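Local coordinates for protein maleylpyruvate isomerase (Ralstonia sp., PDB 2V6K) that catalyses the glutathione-dependent isomerisation of maleylpyruvate to fumarylpyruvate in naphthalene degradation, working as a homodimeric zeta-class glutathione transferase, at residues A[106-111]-A[129-134]; A[138-143]-A[171-176]. All blocks are in the same frame, centred on the assembly; numbering follows the deposited sequence.

Interaction 1: residues A[106-111]-A[129-134]; sequences HPINNR and NAWCGT. With TGG (gamma-glutamyl-S-(1,2-dicarboxyethyl)cysteinylglycine), chain C.
Trp131 reaches from helix 125-149 to the turn at Ile108, where its indole NE1 donates to the backbone O of Ile108 over 2.9 Å. The bond is fairly straight (161° at the hydrogen). The carbonyl oxygen lies in the indole plane, whereas NE1 stands well above the carbonyl plane. Trp131 CG, placed anti to the backbone N (chi1 167°), carries the ring edge to that oxygen, and Ile108 CG2 settles 3.6 Å from Trp131 CZ2. A second, more bent bond runs the other way: Asn109 ND2 gives a hydrogen to Cys132 O at 3.2 Å. The amide carbon Asn109 CG also packs 3.6 Å from Cys132 SG, and Asn109 OD1 comes 3.4 Å from Trp131 CD1 without a hydrogen bond to the indole. These four buried residues form the tight part, and Ile113 and Tyr116 of the second subunit close in on Trp131. The loose side lies on the helix's outer face, at exposed Ala130, whose O accepts from Thr134 OG1. The loop's other end faces the dicarboxyethyl glutathione: His106 NE2 donates to its OF2 at 2.7 Å, and Asn110 OD1 accepts from its NN3 at 2.9 Å. Two side-chain donors, one from each segment, thus give buried carbonyl oxygens a partner, which probably helps to hold in place the loop that grips the glutathione conjugate.

Interaction 2: residues A[138-143]-A[171-176]; sequences AGFDAY and PQVESA
With CG anti to its carbonyl carbon (chi1 -81°), Phe140 sends its ring from helix 125-149 toward helix 164-178, while Gln172, bent at chi2 (59°), brings its CG methylene to meet it. The outer half of the ring does the touching. Phe140 CE1 lies 3.6 Å from Gln172 CG. Next to it, Phe140 CZ is 3.9 Å from Val173 CG2. Phe140 CE2 sits 4.2 Å from Ala176 CB, so three neighbouring ring carbons have partners at positions i, i+1 and i+4 of one helix. The approach is oblique to the ring for all three, and the Gln172 amide plane is turned steeply from it; the glutamine offers its aliphatic part here, for CG and, more distantly, CB are the atoms that meet the ring. No hydrogen bond crosses. One long aromatic side chain spans a wide gap, for the axes of the two short segments come no closer than 12.3 Å and their directions differ by 137°. Ile105, Leu183 and Ile189 also pack on Phe140, and Leu169 adds a further contact from helix 164-178. An aromatic residue bridging two steeply inclined helices in this way belongs to the buried interior of the all-helical C-terminal domain of glutathione transferases; here Gln172 also touches Ile105 and His106, which places the contact next to glutathione-binding residues.

From the N terminus the chain passes through the thioredoxin-like domain and helix 88-104 before entering the loop 106-111. Interaction 1 closes first: helix 111-121 leads out of the loop, and the chain returns to it on the early part of helix 125-149. Farther along that same helix interaction 2 opens, to close once the chain has come back on helix 164-178. The two closures follow in series, neither nesting nor crossing, with helix 125-149 as their common member. Their centres lie 10 Å apart, and His106 N packs 3.4 Å from Gln172 OE1. Together they tie the ligand-binding loop and helix 164-178 to one long helix, beside the second subunit.

Interaction 1: residues A[106-111]-A[129-134]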
# COMPACT_ATOMS: atom_id res chain seq x y z
N HIS A 106 3.93 -6.61 3.17
CA HIS A 106 5.03 -6.70 2.22
C HIS A 106 6.12 -5.62 2.38
O HIS A 106 7.31 -5.95 2.39
CB HIS A 106 4.54 -6.72 0.76
CG HIS A 106 5.65 -6.47 -0.19
ND1 HIS A 106 6.02 -5.20 -0.58
CD2 HIS A 106 6.59 -7.32 -0.69
CE1 HIS A 106 7.11 -5.28 -1.32
NE2 HIS A 106 7.47 -6.55 -1.40
N PRO A 107 5.74 -4.34 2.45
CA PRO A 107 6.80 -3.32 2.46
C PRO A 107 7.71 -3.39 3.67
O PRO A 107 8.87 -2.97 3.59
CB PRO A 107 6.01 -2.00 2.46
CG PRO A 107 4.69 -2.37 1.82
CD PRO A 107 4.40 -3.73 2.39
N ILE A 108 7.20 -3.91 4.78
CA ILE A 108 7.94 -3.92 6.03
C ILE A 108 9.08 -4.94 5.99
O ILE A 108 10.08 -4.79 6.71
CB ILE A 108 7.03 -4.27 7.24
CG1 ILE A 108 5.64 -3.63 7.14
CG2 ILE A 108 7.71 -3.89 8.55
CD1 ILE A 108 5.66 -2.13 7.10
N ASN A 109 8.93 -5.97 5.16
CA ASN A 109 9.89 -7.06 5.10
C ASN A 109 10.74 -7.05 3.83
O ASN A 109 11.51 -7.98 3.58
CB ASN A 109 9.17 -8.40 5.20
CG ASN A 109 8.49 -8.59 6.54
OD1 ASN A 109 8.79 -7.90 7.52
ND2 ASN A 109 7.57 -9.55 6.59
N ASN A 110 10.60 -5.99 3.06
CA ASN A 110 11.30 -5.83 1.79
C ASN A 110 12.81 -5.78 1.99
O ASN A 110 13.28 -5.35 3.04
CB ASN A 110 10.76 -4.55 1.15
CG ASN A 110 11.29 -4.28 -0.25
OD1 ASN A 110 11.66 -5.19 -1.01
ND2 ASN A 110 11.30 -3.01 -0.60
N ARG A 111 13.55 -6.22 0.98
CA ARG A 111 15.01 -6.34 1.05
C ARG A 111 15.69 -5.12 1.67
O ARG A 111 16.51 -5.27 2.58
CB ARG A 111 15.56 -6.62 -0.36
CG ARG A 111 17.09 -6.77 -0.44
CD ARG A 111 17.56 -6.83 -1.90
NE ARG A 111 18.92 -7.35 -2.05
CZ ARG A 111 20.04 -6.63 -1.95
NH1 ARG A 111 20.00 -5.35 -1.64
NH2 ARG A 111 21.21 -7.22 -2.13
N ASN A 129 14.31 -12.99 10.89
CA ASN A 129 13.14 -13.86 10.83
C ASN A 129 12.06 -13.45 11.84
O ASN A 129 10.88 -13.51 11.52
CB ASN A 129 13.53 -15.33 11.00
CG ASN A 129 14.15 -15.92 9.74
OD1 ASN A 129 14.41 -15.22 8.77
ND2 ASN A 129 14.39 -17.22 9.77
N ALA A 130 12.47 -13.04 13.04
CA ALA A 130 11.52 -12.63 14.07
C ALA A 130 10.77 -11.36 13.66
O ALA A 130 9.57 -11.23 13.88
CB ALA A 130 12.21 -12.44 15.41
N TRP A 131 11.50 -10.42 13.04
CA TRP A 131 10.90 -9.21 12.49
C TRP A 131 9.86 -9.57 11.44
O TRP A 131 8.69 -9.17 11.54
CB TRP A 131 12.00 -8.35 11.88
CG TRP A 131 11.59 -7.20 10.99
CD1 TRP A 131 11.32 -7.25 9.65
CD2 TRP A 131 11.48 -5.82 11.36
NE1 TRP A 131 11.02 -5.99 9.17
CE2 TRP A 131 11.13 -5.09 10.20
CE3 TRP A 131 11.65 -5.12 12.57
CZ2 TRP A 131 10.94 -3.70 10.22
CZ3 TRP A 131 11.47 -3.75 12.58
CH2 TRP A 131 11.12 -3.06 11.42
N CYS A 132 10.27 -10.35 10.45
CA CYS A 132 9.37 -10.68 9.35
C CYS A 132 8.12 -11.39 9.83
O CYS A 132 7.01 -11.08 9.39
CB CYS A 132 10.08 -11.50 8.29
SG CYS A 132 11.35 -10.56 7.41
N GLY A 133 8.29 -12.34 10.75
CA GLY A 133 7.17 -13.08 11.32
C GLY A 133 6.22 -12.19 12.11
O GLY A 133 5.02 -12.44 12.13
N THR A 134 6.75 -11.17 12.76
CA THR A 134 5.90 -10.24 13.51
C THR A 134 4.87 -9.59 12.58
O THR A 134 3.66 -9.61 12.86
CB THR A 134 6.74 -9.16 14.22
OG1 THR A 134 7.61 -9.80 15.16
CG2 THR A 134 5.86 -8.17 14.97
OC1 TGG C . 4.14 -2.82 -5.18
CO1 TGG C . 5.05 -2.10 -5.63
OT1 TGG C . 5.40 -2.09 -6.83
CA1 TGG C . 5.73 -1.16 -4.67
NN1 TGG C . 4.77 -0.65 -3.70
CB1 TGG C . 6.83 -1.89 -3.90
CG1 TGG C . 7.94 -2.35 -4.83
CD1 TGG C . 9.20 -2.81 -4.12
OE1 TGG C . 9.09 -3.00 -2.73
NN2 TGG C . 9.73 -3.97 -4.77
CA2 TGG C . 10.69 -4.85 -4.14
CO2 TGG C . 12.02 -4.15 -4.40
OC2 TGG C . 12.41 -4.12 -5.75
NN3 TGG C . 13.07 -4.49 -3.49
CA3 TGG C . 14.43 -4.07 -3.77
CO3 TGG C . 15.05 -3.50 -2.53
OC3 TGG C . 14.38 -3.46 -1.48
OT3 TGG C . 16.23 -3.11 -2.62
CB2 TGG C . 10.44 -6.17 -4.83
SG2 TGG C . 11.62 -7.43 -4.55
CD2 TGG C . 11.56 -7.98 -2.88
CE2 TGG C . 10.31 -8.80 -2.66
OE2 TGG C . 10.38 -10.04 -2.51
OF2 TGG C . 9.20 -8.21 -2.63
CF2 TGG C . 12.84 -8.78 -2.69
CH2 TGG C . 13.11 -9.20 -1.27
OI2 TGG C . 12.48 -8.66 -0.34
OJ2 TGG C . 13.95 -10.11 -1.08

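Interaction 2: residues A[138-143]-A[171-176]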
# COMPACT_ATOMS: atom_id res chain seq x y z
N ALA A 138 0.78 -10.56 12.20
CA ALA A 138 -0.20 -9.53 12.50
C ALA A 138 -1.15 -9.34 11.32
O ALA A 138 -2.38 -9.29 11.50
CB ALA A 138 0.48 -8.21 12.86
N GLY A 139 -0.60 -9.26 10.12
CA GLY A 139 -1.41 -9.08 8.92
C GLY A 139 -2.28 -10.28 8.61
O GLY A 139 -3.45 -10.12 8.26
N PHE A 140 -1.71 -11.47 8.74
CA PHE A 140 -2.46 -12.71 8.52
C PHE A 140 -3.54 -12.92 9.59
O PHE A 140 -4.60 -13.45 9.28
CB PHE A 140 -1.53 -13.91 8.44
CG PHE A 140 -0.87 -14.10 7.09
CD1 PHE A 140 -0.97 -13.15 6.08
CD2 PHE A 140 -0.12 -15.25 6.86
CE1 PHE A 140 -0.34 -13.35 4.84
CE2 PHE A 140 0.50 -15.46 5.63
CZ PHE A 140 0.40 -14.51 4.62
N ASP A 141 -3.30 -12.50 10.83
CA ASP A 141 -4.36 -12.54 11.85
C ASP A 141 -5.60 -11.81 11.32
O ASP A 141 -6.72 -12.33 11.41
CB ASP A 141 -3.93 -11.89 13.17
CG ASP A 141 -2.97 -12.74 13.98
OD1 ASP A 141 -2.83 -13.95 13.72
OD2 ASP A 141 -2.35 -12.17 14.91
N ALA A 142 -5.40 -10.62 10.77
CA ALA A 142 -6.50 -9.80 10.28
C ALA A 142 -7.12 -10.38 9.02
O ALA A 142 -8.34 -10.45 8.91
CB ALA A 142 -6.04 -8.37 10.04
N TYR A 143 -6.28 -10.78 8.07
CA TYR A 143 -6.74 -11.34 6.80
C TYR A 143 -7.58 -12.59 7.06
O TYR A 143 -8.69 -12.74 6.52
CB TYR A 143 -5.53 -11.65 5.91
CG TYR A 143 -5.80 -11.77 4.43
CD1 TYR A 143 -5.34 -10.82 3.54
CD2 TYR A 143 -6.48 -12.88 3.92
CE1 TYR A 143 -5.55 -10.94 2.18
CE2 TYR A 143 -6.71 -13.00 2.55
CZ TYR A 143 -6.24 -12.02 1.69
OH TYR A 143 -6.45 -12.12 0.33
N PRO A 171 1.81 -14.58 -3.08
CA PRO A 171 3.23 -14.26 -2.86
C PRO A 171 3.56 -14.00 -1.39
O PRO A 171 4.67 -14.31 -0.95
CB PRO A 171 3.44 -12.99 -3.69
CG PRO A 171 2.37 -13.06 -4.74
CD PRO A 171 1.18 -13.62 -4.00
N GLN A 172 2.61 -13.46 -0.64
CA GLN A 172 2.86 -13.20 0.78
C GLN A 172 2.99 -14.50 1.58
O GLN A 172 3.79 -14.57 2.53
CB GLN A 172 1.77 -12.30 1.36
CG GLN A 172 2.11 -11.77 2.74
CD GLN A 172 3.40 -10.98 2.75
OE1 GLN A 172 3.46 -9.86 2.24
NE2 GLN A 172 4.46 -11.57 3.31
N VAL A 173 2.22 -15.52 1.21
CA VAL A 173 2.34 -16.83 1.85
C VAL A 173 3.70 -17.45 1.52
O VAL A 173 4.33 -18.06 2.38
CB VAL A 173 1.18 -17.77 1.44
CG1 VAL A 173 1.37 -19.14 2.06
CG2 VAL A 173 -0.15 -17.19 1.89
N GLU A 174 4.16 -17.26 0.28
CA GLU A 174 5.46 -17.75 -0.12
C GLU A 174 6.57 -17.10 0.73
O GLU A 174 7.50 -17.79 1.18
CB GLU A 174 5.68 -17.55 -1.63
CG GLU A 174 7.09 -17.82 -2.14
CD GLU A 174 7.52 -19.27 -2.02
OE1 GLU A 174 6.65 -20.17 -1.96
OE2 GLU A 174 8.75 -19.52 -2.00
N SER A 175 6.46 -15.80 0.95
CA SER A 175 7.42 -15.09 1.80
C SER A 175 7.37 -15.61 3.24
O SER A 175 8.41 -15.81 3.88
CB SER A 175 7.17 -13.58 1.77
OG SER A 175 8.11 -12.89 2.59
N ALA A 176 6.16 -15.84 3.75
CA ALA A 176 5.99 -16.43 5.08
C ALA A 176 6.75 -17.74 5.21
O ALA A 176 7.41 -17.99 6.22
CB ALA A 176 4.51 -16.63 5.39